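Local coordinates for sigma-C capsid protein (Avian reovirus, PDB 2VRS) that forms the homotrimeric fibre of the virion, mediates attachment to host cells and induces their apoptosis, at residues Phe85-Arg90 / Thr112-Ser117; Asp63-Ser68 / Leu145-Pro150; Ile99-Asn104 / Arg201-Arg206. One frame throughout, in Å; residues are numbered along the deposited sequence.

Contact 1. Residues Phe85-Arg90 / Thr112-Ser117; sequences FRWMAR and TDYMMS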
# COMPACT_ATOMS: atom_id res chain seq x y z
N PHE C 85 0.32 23.01 14.23
CA PHE C 85 1.47 23.68 14.85
C PHE C 85 1.90 24.92 14.07
O PHE C 85 1.40 25.20 12.98
CB PHE C 85 2.61 22.68 15.04
CG PHE C 85 2.99 21.93 13.77
CD1 PHE C 85 3.92 22.48 12.88
CD2 PHE C 85 2.44 20.68 13.48
CE1 PHE C 85 4.28 21.78 11.71
CE2 PHE C 85 2.80 19.96 12.31
CZ PHE C 85 3.71 20.52 11.43
N ARG C 86 2.86 25.66 14.63
CA ARG C 86 3.44 26.80 13.95
C ARG C 86 4.86 26.49 13.47
O ARG C 86 5.64 25.82 14.16
CB ARG C 86 3.41 28.02 14.89
CG ARG C 86 1.97 28.40 15.31
CD ARG C 86 1.29 29.19 14.21
NE ARG C 86 1.38 30.64 14.41
CZ ARG C 86 2.41 31.41 14.07
NH1 ARG C 86 3.49 30.89 13.49
NH2 ARG C 86 2.36 32.72 14.30
N TRP C 87 5.20 27.00 12.29
CA TRP C 87 6.51 26.67 11.70
C TRP C 87 7.12 27.94 11.17
O TRP C 87 6.50 28.64 10.35
CB TRP C 87 6.31 25.69 10.53
CG TRP C 87 7.48 24.84 10.22
CD1 TRP C 87 8.80 25.10 10.48
CD2 TRP C 87 7.44 23.56 9.55
NE1 TRP C 87 9.60 24.06 10.02
CE2 TRP C 87 8.78 23.10 9.47
CE3 TRP C 87 6.40 22.75 9.05
CZ2 TRP C 87 9.11 21.86 8.90
CZ3 TRP C 87 6.73 21.50 8.46
CH2 TRP C 87 8.07 21.06 8.41
N MET C 88 8.33 28.28 11.65
CA MET C 88 8.99 29.46 11.10
C MET C 88 9.77 29.00 9.89
O MET C 88 10.70 28.20 10.00
CB MET C 88 9.91 30.14 12.13
CG MET C 88 10.40 31.51 11.65
SD MET C 88 11.87 32.02 12.57
CE MET C 88 13.06 30.72 12.19
N ALA C 89 9.35 29.46 8.72
CA ALA C 89 10.04 29.09 7.52
C ALA C 89 11.12 30.15 7.24
O ALA C 89 10.90 31.34 7.44
CB ALA C 89 9.07 29.08 6.35
N ARG C 90 12.24 29.71 6.66
CA ARG C 90 13.35 30.63 6.47
C ARG C 90 13.62 30.94 5.04
O ARG C 90 13.90 30.05 4.25
CB ARG C 90 14.61 30.02 7.10
CG ARG C 90 14.47 29.88 8.62
CD ARG C 90 15.74 29.16 9.07
NE ARG C 90 15.75 28.94 10.50
CZ ARG C 90 16.26 29.80 11.37
NH1 ARG C 90 16.79 30.95 10.96
NH2 ARG C 90 16.21 29.49 12.66
N THR C 112 1.47 12.13 4.67
CA THR C 112 1.28 13.35 5.46
C THR C 112 1.11 14.52 4.55
O THR C 112 1.99 14.81 3.74
CB THR C 112 2.45 13.59 6.45
OG1 THR C 112 2.41 12.53 7.40
CG2 THR C 112 2.33 14.93 7.10
N ASP C 113 -0.07 15.14 4.64
CA ASP C 113 -0.40 16.27 3.76
C ASP C 113 -0.36 17.55 4.52
O ASP C 113 -1.01 17.63 5.57
CB ASP C 113 -1.76 16.05 3.07
CG ASP C 113 -1.72 14.83 2.11
OD1 ASP C 113 -0.78 14.80 1.29
OD2 ASP C 113 -2.59 13.95 2.20
N TYR C 114 0.44 18.51 4.04
CA TYR C 114 0.59 19.80 4.70
C TYR C 114 -0.31 20.86 4.09
O TYR C 114 -0.35 21.04 2.87
CB TYR C 114 2.03 20.30 4.54
CG TYR C 114 3.07 19.60 5.36
CD1 TYR C 114 2.91 19.41 6.72
CD2 TYR C 114 4.28 19.21 4.76
CE1 TYR C 114 3.94 18.79 7.51
CE2 TYR C 114 5.28 18.64 5.51
CZ TYR C 114 5.12 18.41 6.87
OH TYR C 114 6.16 17.84 7.57
N MET C 115 -1.01 21.59 4.95
CA MET C 115 -1.74 22.76 4.51
C MET C 115 -1.23 23.91 5.39
O MET C 115 -1.41 23.85 6.60
CB MET C 115 -3.25 22.53 4.75
CG MET C 115 -3.91 21.66 3.70
SD MET C 115 -3.65 19.84 3.82
CE MET C 115 -3.96 19.46 5.55
N MET C 116 -0.61 24.93 4.80
CA MET C 116 -0.00 26.03 5.59
C MET C 116 -0.49 27.39 5.12
O MET C 116 -0.69 27.63 3.92
CB MET C 116 1.50 26.04 5.36
CG MET C 116 2.17 24.67 5.57
SD MET C 116 3.97 24.90 5.42
CE MET C 116 4.54 23.23 5.33
N SER C 117 -0.66 28.29 6.09
CA SER C 117 -1.00 29.65 5.74
C SER C 117 -0.23 30.60 6.64
O SER C 117 0.18 30.26 7.75
CB SER C 117 -2.52 29.88 5.86
OG SER C 117 -2.94 29.69 7.18
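W87 and Y114 meet edge to face, the indole presenting the edge of its six-membered ring to the face of the phenol. The ring centroids are 5.7 Å apart and the planes stand 74° to each other, which makes this an offset T-shaped pair. W87 CZ3 comes 3.8 Å from Y114 CZ; the phenol oxygen, Y114 OH, lies near the indole plane at the same distance from W87 CH2. The indole is placed by its first torsion: with CG anti to the backbone N (chi1 -155°), W87 reaches in from its strand toward Y114. M116 approaches obliquely, and its extended chain carries the terminal methyl CE to 4.2 Å from W87 CE3. F85 joins from the same strand as W87, its CZ lying 4.3 Å from Y114 CE1, so Y114 meets both aromatic side chains. The four touching side chains are buried. The indole N-H is satisfied elsewhere, by the carbonyl of D134, and F133 adds another edge-to-face ring to W87. The two strand segments run at 70° to each other with axes 9.1 Å apart; strand 98-108 pairs with both, and the curl of the sheet across it brings their side chains together inside the C-terminal barrel.

Contact 2. Residues Asp63-Ser68 / Leu145-Pro150; sequences DPYFCS and LARLVP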
# COMPACT_ATOMS: atom_id res chain seq x y z
N ASP C 63 3.44 -3.23 9.61
CA ASP C 63 3.50 -1.86 10.09
C ASP C 63 2.08 -1.34 10.03
O ASP C 63 1.55 -1.24 8.93
CB ASP C 63 4.38 -1.06 9.13
CG ASP C 63 4.22 0.46 9.28
OD1 ASP C 63 3.68 0.91 10.30
OD2 ASP C 63 4.65 1.16 8.34
N PRO C 64 1.47 -0.98 11.19
CA PRO C 64 0.06 -0.55 11.22
C PRO C 64 -0.23 0.79 10.51
O PRO C 64 -1.38 1.08 10.20
CB PRO C 64 -0.24 -0.43 12.72
CG PRO C 64 1.03 -0.10 13.33
CD PRO C 64 2.04 -0.97 12.55
N TYR C 65 0.80 1.57 10.19
CA TYR C 65 0.62 2.78 9.37
C TYR C 65 0.54 2.44 7.89
O TYR C 65 0.21 3.30 7.09
CB TYR C 65 1.75 3.78 9.61
CG TYR C 65 1.61 4.40 10.97
CD1 TYR C 65 0.81 5.51 11.14
CD2 TYR C 65 2.24 3.84 12.08
CE1 TYR C 65 0.59 6.06 12.40
CE2 TYR C 65 2.06 4.40 13.35
CZ TYR C 65 1.24 5.50 13.49
OH TYR C 65 1.04 6.10 14.72
N PHE C 66 0.84 1.19 7.53
CA PHE C 66 0.80 0.76 6.13
C PHE C 66 -0.23 -0.32 5.86
O PHE C 66 -0.91 -0.32 4.83
CB PHE C 66 2.18 0.26 5.68
CG PHE C 66 2.19 -0.25 4.24
CD1 PHE C 66 1.94 0.65 3.19
CD2 PHE C 66 2.48 -1.60 3.95
CE1 PHE C 66 1.96 0.21 1.86
CE2 PHE C 66 2.48 -2.04 2.59
CZ PHE C 66 2.23 -1.13 1.57
N CYS C 67 -0.29 -1.34 6.74
CA CYS C 67 -1.14 -2.46 6.41
C CYS C 67 -1.66 -3.12 7.71
O CYS C 67 -1.20 -2.77 8.82
CB CYS C 67 -0.43 -3.46 5.48
SG CYS C 67 1.06 -4.25 6.30
N SER C 68 -2.63 -4.03 7.53
CA SER C 68 -3.29 -4.73 8.63
C SER C 68 -3.95 -5.98 8.08
O SER C 68 -3.99 -6.20 6.87
CB SER C 68 -4.33 -3.82 9.29
OG SER C 68 -5.36 -3.53 8.37
N LEU C 145 6.67 12.94 15.91
CA LEU C 145 7.64 13.45 14.89
C LEU C 145 7.87 12.58 13.65
O LEU C 145 8.20 13.10 12.54
CB LEU C 145 8.99 13.81 15.53
CG LEU C 145 9.75 15.01 14.93
CD1 LEU C 145 8.84 16.23 14.66
CD2 LEU C 145 10.91 15.40 15.82
N ALA C 146 7.67 11.28 13.80
CA ALA C 146 7.92 10.34 12.72
C ALA C 146 7.02 10.66 11.53
O ALA C 146 7.38 10.39 10.40
CB ALA C 146 7.69 8.93 13.18
N ARG C 147 5.87 11.27 11.81
CA ARG C 147 4.89 11.57 10.69
C ARG C 147 5.31 12.77 9.85
O ARG C 147 4.61 13.10 8.88
CB ARG C 147 3.49 11.83 11.23
CG ARG C 147 2.93 10.68 12.11
CD ARG C 147 2.26 9.57 11.32
NE ARG C 147 3.14 8.90 10.34
CZ ARG C 147 4.03 7.95 10.62
NH1 ARG C 147 4.21 7.52 11.87
NH2 ARG C 147 4.76 7.44 9.63
N LEU C 148 6.40 13.44 10.23
CA LEU C 148 6.83 14.67 9.55
C LEU C 148 8.16 14.45 8.85
O LEU C 148 8.80 15.39 8.37
CB LEU C 148 6.97 15.84 10.55
CG LEU C 148 5.72 16.14 11.41
CD1 LEU C 148 5.98 17.35 12.30
CD2 LEU C 148 4.50 16.33 10.51
N VAL C 149 8.61 13.20 8.87
CA VAL C 149 9.87 12.78 8.24
C VAL C 149 9.58 11.90 7.02
O VAL C 149 8.92 10.85 7.14
CB VAL C 149 10.79 11.99 9.23
CG1 VAL C 149 12.08 11.59 8.53
CG2 VAL C 149 11.14 12.87 10.45
N PRO C 150 10.06 12.32 5.84
CA PRO C 150 9.82 11.55 4.61
C PRO C 150 10.61 10.24 4.59
O PRO C 150 11.68 10.16 5.22
CB PRO C 150 10.36 12.47 3.51
CG PRO C 150 11.48 13.27 4.24
CD PRO C 150 10.87 13.53 5.59
O HOH W 1 3.00 8.20 14.33
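A cation-pi stack between Y65 and R147 joins two non-strand parts of the chain: the turn 63-68, in the triple beta-spiral region of the shaft, and the 3-10 turn of 145-150 at the base of the C-terminal domain. The geometry supports the assignment. R147 CZ lies 4.3 Å from the centroid of the Y65 ring and only 18° off the ring normal, and the two planes are inclined by the same small angle. Within the guanidinium it is NH1 that sits over the centre of the ring, 3.9 Å from Y65 CE1, while the aliphatic CD of R147 comes to 4.0 Å from that same carbon. R147 points this way because its chain is bent at chi2 (-85°) and chi3 (59°), which turns the guanidinium flat onto the ring.

A water ties the polar ends together: it accepts from R147 NH1 at 2.8 Å, in the guanidinium plane, and hydrogen-bonds Y65 OH at 2.9 Å. On the tyrosine side the backbone is set by an Asx turn, in which Y65 N donates to D63 OD1 at 3.0 Å from above the carboxylate plane. The other oxygen of D63 forms a salt bridge with R110 and a hydrogen bond with T74 of the third subunit, which links this turn to the trimer.

R147 NH2 donates to T211 OG1, so the guanidinium is held by T211 and the water while its face rests on the ring. Stacking of this kind leaves the in-plane N-H groups available to such partners. R110 NH2 lies close to R147 NH2; this like charge is probably moderated by D63, and the ring face offers the cation a favourable electrostatic surface.

Contact 3. Residues Ile99-Asn104 / Arg201-Arg206; sequences IDMTVN and RSLTVR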
# COMPACT_ATOMS: atom_id res chain seq x y z
N ILE C 99 9.13 33.77 7.97
CA ILE C 99 7.69 33.95 7.98
C ILE C 99 7.10 32.83 8.78
O ILE C 99 7.50 31.67 8.65
CB ILE C 99 7.07 34.05 6.55
CG1 ILE C 99 5.57 34.46 6.62
CG2 ILE C 99 7.30 32.76 5.75
CD1 ILE C 99 5.02 34.97 5.30
N ASP C 100 6.20 33.21 9.68
CA ASP C 100 5.52 32.28 10.56
C ASP C 100 4.33 31.65 9.88
O ASP C 100 3.36 32.33 9.51
CB ASP C 100 5.06 33.02 11.82
CG ASP C 100 6.20 33.24 12.81
OD1 ASP C 100 7.27 32.58 12.72
OD2 ASP C 100 6.01 34.10 13.69
N MET C 101 4.42 30.34 9.71
CA MET C 101 3.34 29.57 9.08
C MET C 101 2.49 28.84 10.09
O MET C 101 2.99 28.14 10.98
CB MET C 101 3.93 28.51 8.11
CG MET C 101 4.86 29.08 7.03
SD MET C 101 4.15 30.39 6.00
CE MET C 101 2.98 29.39 5.03
N THR C 102 1.17 28.95 9.94
CA THR C 102 0.26 28.08 10.64
C THR C 102 0.05 26.81 9.81
O THR C 102 -0.35 26.87 8.64
CB THR C 102 -1.07 28.81 10.86
OG1 THR C 102 -0.80 29.95 11.70
CG2 THR C 102 -2.13 27.92 11.50
N VAL C 103 0.38 25.67 10.41
CA VAL C 103 0.43 24.41 9.63
C VAL C 103 -0.60 23.43 10.16
O VAL C 103 -0.69 23.20 11.36
CB VAL C 103 1.82 23.71 9.70
CG1 VAL C 103 1.79 22.37 8.93
CG2 VAL C 103 2.95 24.64 9.18
N ASN C 104 -1.37 22.84 9.24
CA ASN C 104 -2.13 21.64 9.55
C ASN C 104 -1.54 20.49 8.74
O ASN C 104 -1.43 20.60 7.54
CB ASN C 104 -3.57 21.80 9.11
CG ASN C 104 -4.39 22.63 10.07
OD1 ASN C 104 -4.95 22.11 11.03
ND2 ASN C 104 -4.47 23.90 9.81
N ARG C 201 2.64 38.55 0.99
CA ARG C 201 1.97 38.22 2.24
C ARG C 201 0.89 37.21 1.95
O ARG C 201 0.68 36.85 0.78
CB ARG C 201 1.39 39.49 2.90
CG ARG C 201 0.32 40.17 2.03
CD ARG C 201 -0.31 41.41 2.68
NE ARG C 201 -1.11 42.16 1.72
CZ ARG C 201 -2.43 42.10 1.60
NH1 ARG C 201 -3.14 41.32 2.43
NH2 ARG C 201 -3.03 42.84 0.67
N SER C 202 0.21 36.73 2.99
CA SER C 202 -0.87 35.73 2.83
C SER C 202 -0.36 34.52 2.03
O SER C 202 -1.02 34.04 1.09
CB SER C 202 -2.09 36.32 2.09
OG SER C 202 -2.61 37.44 2.81
N LEU C 203 0.83 34.06 2.41
CA LEU C 203 1.44 32.93 1.71
C LEU C 203 0.73 31.65 2.13
O LEU C 203 0.45 31.45 3.31
CB LEU C 203 2.95 32.84 2.06
CG LEU C 203 3.78 31.67 1.52
CD1 LEU C 203 3.97 31.68 -0.04
CD2 LEU C 203 5.15 31.67 2.25
N THR C 204 0.39 30.78 1.16
CA THR C 204 -0.15 29.47 1.49
C THR C 204 0.79 28.46 0.80
O THR C 204 1.38 28.75 -0.25
CB THR C 204 -1.61 29.25 0.96
OG1 THR C 204 -1.59 29.27 -0.46
CG2 THR C 204 -2.58 30.33 1.50
N VAL C 205 1.00 27.33 1.47
CA VAL C 205 1.86 26.27 0.92
C VAL C 205 1.04 24.98 1.09
O VAL C 205 0.50 24.72 2.19
CB VAL C 205 3.19 26.14 1.73
CG1 VAL C 205 3.97 24.91 1.29
CG2 VAL C 205 4.10 27.39 1.54
N ARG C 206 0.88 24.23 0.02
CA ARG C 206 0.20 22.93 0.07
C ARG C 206 1.09 21.90 -0.62
O ARG C 206 1.52 22.10 -1.77
CB ARG C 206 -1.16 22.98 -0.61
CG ARG C 206 -2.09 23.97 0.03
CD ARG C 206 -3.53 23.66 -0.32
NE ARG C 206 -3.91 22.28 0.01
CZ ARG C 206 -5.12 21.78 -0.21
NH1 ARG C 206 -6.05 22.55 -0.75
NH2 ARG C 206 -5.41 20.53 0.12
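M101 reaches across from strand 98-108 and lays its terminal methyl over the groove between L203 and V205 of the facing strand, with the sulfur against L203. Its chain is bent at chi2 (-56°) and chi3 (-71°), which folds the methyl down toward the opposing backbone instead of letting the side chain run straight out. CE is thus the bump: it settles 3.7 Å from the carbonyl oxygen L203 O and 4.2 Å from V205 CG2. One bond back along the chain, M101 SD lies 4.1 Å from L203 CD2. The hollow is therefore bounded by a leucine methyl, a valine methyl and the backbone between them, and M101 crosses both aliphatic side chains at about a right angle.

L203 returns the fit: its CG, opposite the backbone N, carries CD2 to the methionine sulfur, where I99 also meets it: I99 CG2 is 4.2 Å from L203 CD2. That leucine methyl thus touches both I99 and M101, two residues apart on one strand. The axes of strand segments 99-104 and 203-206 approach to 8.6 Å and run at 43°, with the closest CA atoms being those of M101 and L203; that spacing suits side chains meeting between facing strands better than backbone pairing. F133 and M116 extend the packing around M101, and L131 and V163 that around L203.

The chemistry is almost wholly apolar: methyl groups and a thioether meet at van der Waals distances, and the four touching residues are buried. Cohesion across these segments should therefore come from hydrophobic burial and dispersion, with the one polar atom approached, L203 O, met by a methyl group that offers it no conventional hydrogen-bond donor.

How the contacts relate
Contacts 1 and 3 belong to one barrel interior, their centres 6 Å apart. Strand 98-108 lies between both strands of contact 1: W87 O is 2.8 Å from M101 N and S117 O 2.7 Å from T102 N, both probable hydrogen bonds. Contact 2 lies at the shaft end, about 19 Å from contact 1 and 24 Å from contact 3, centre to centre. It still touches contact 1, since T112 OG1 reaches R147 O at 2.7 Å and L148 CD1 packs 4.0 Å from F85 CZ. Contacts 2 and 3 do not touch; their nearest atoms are about 7 Å apart. A bound zinc ion lies about 12 Å from the side chain of L203 in contact 3.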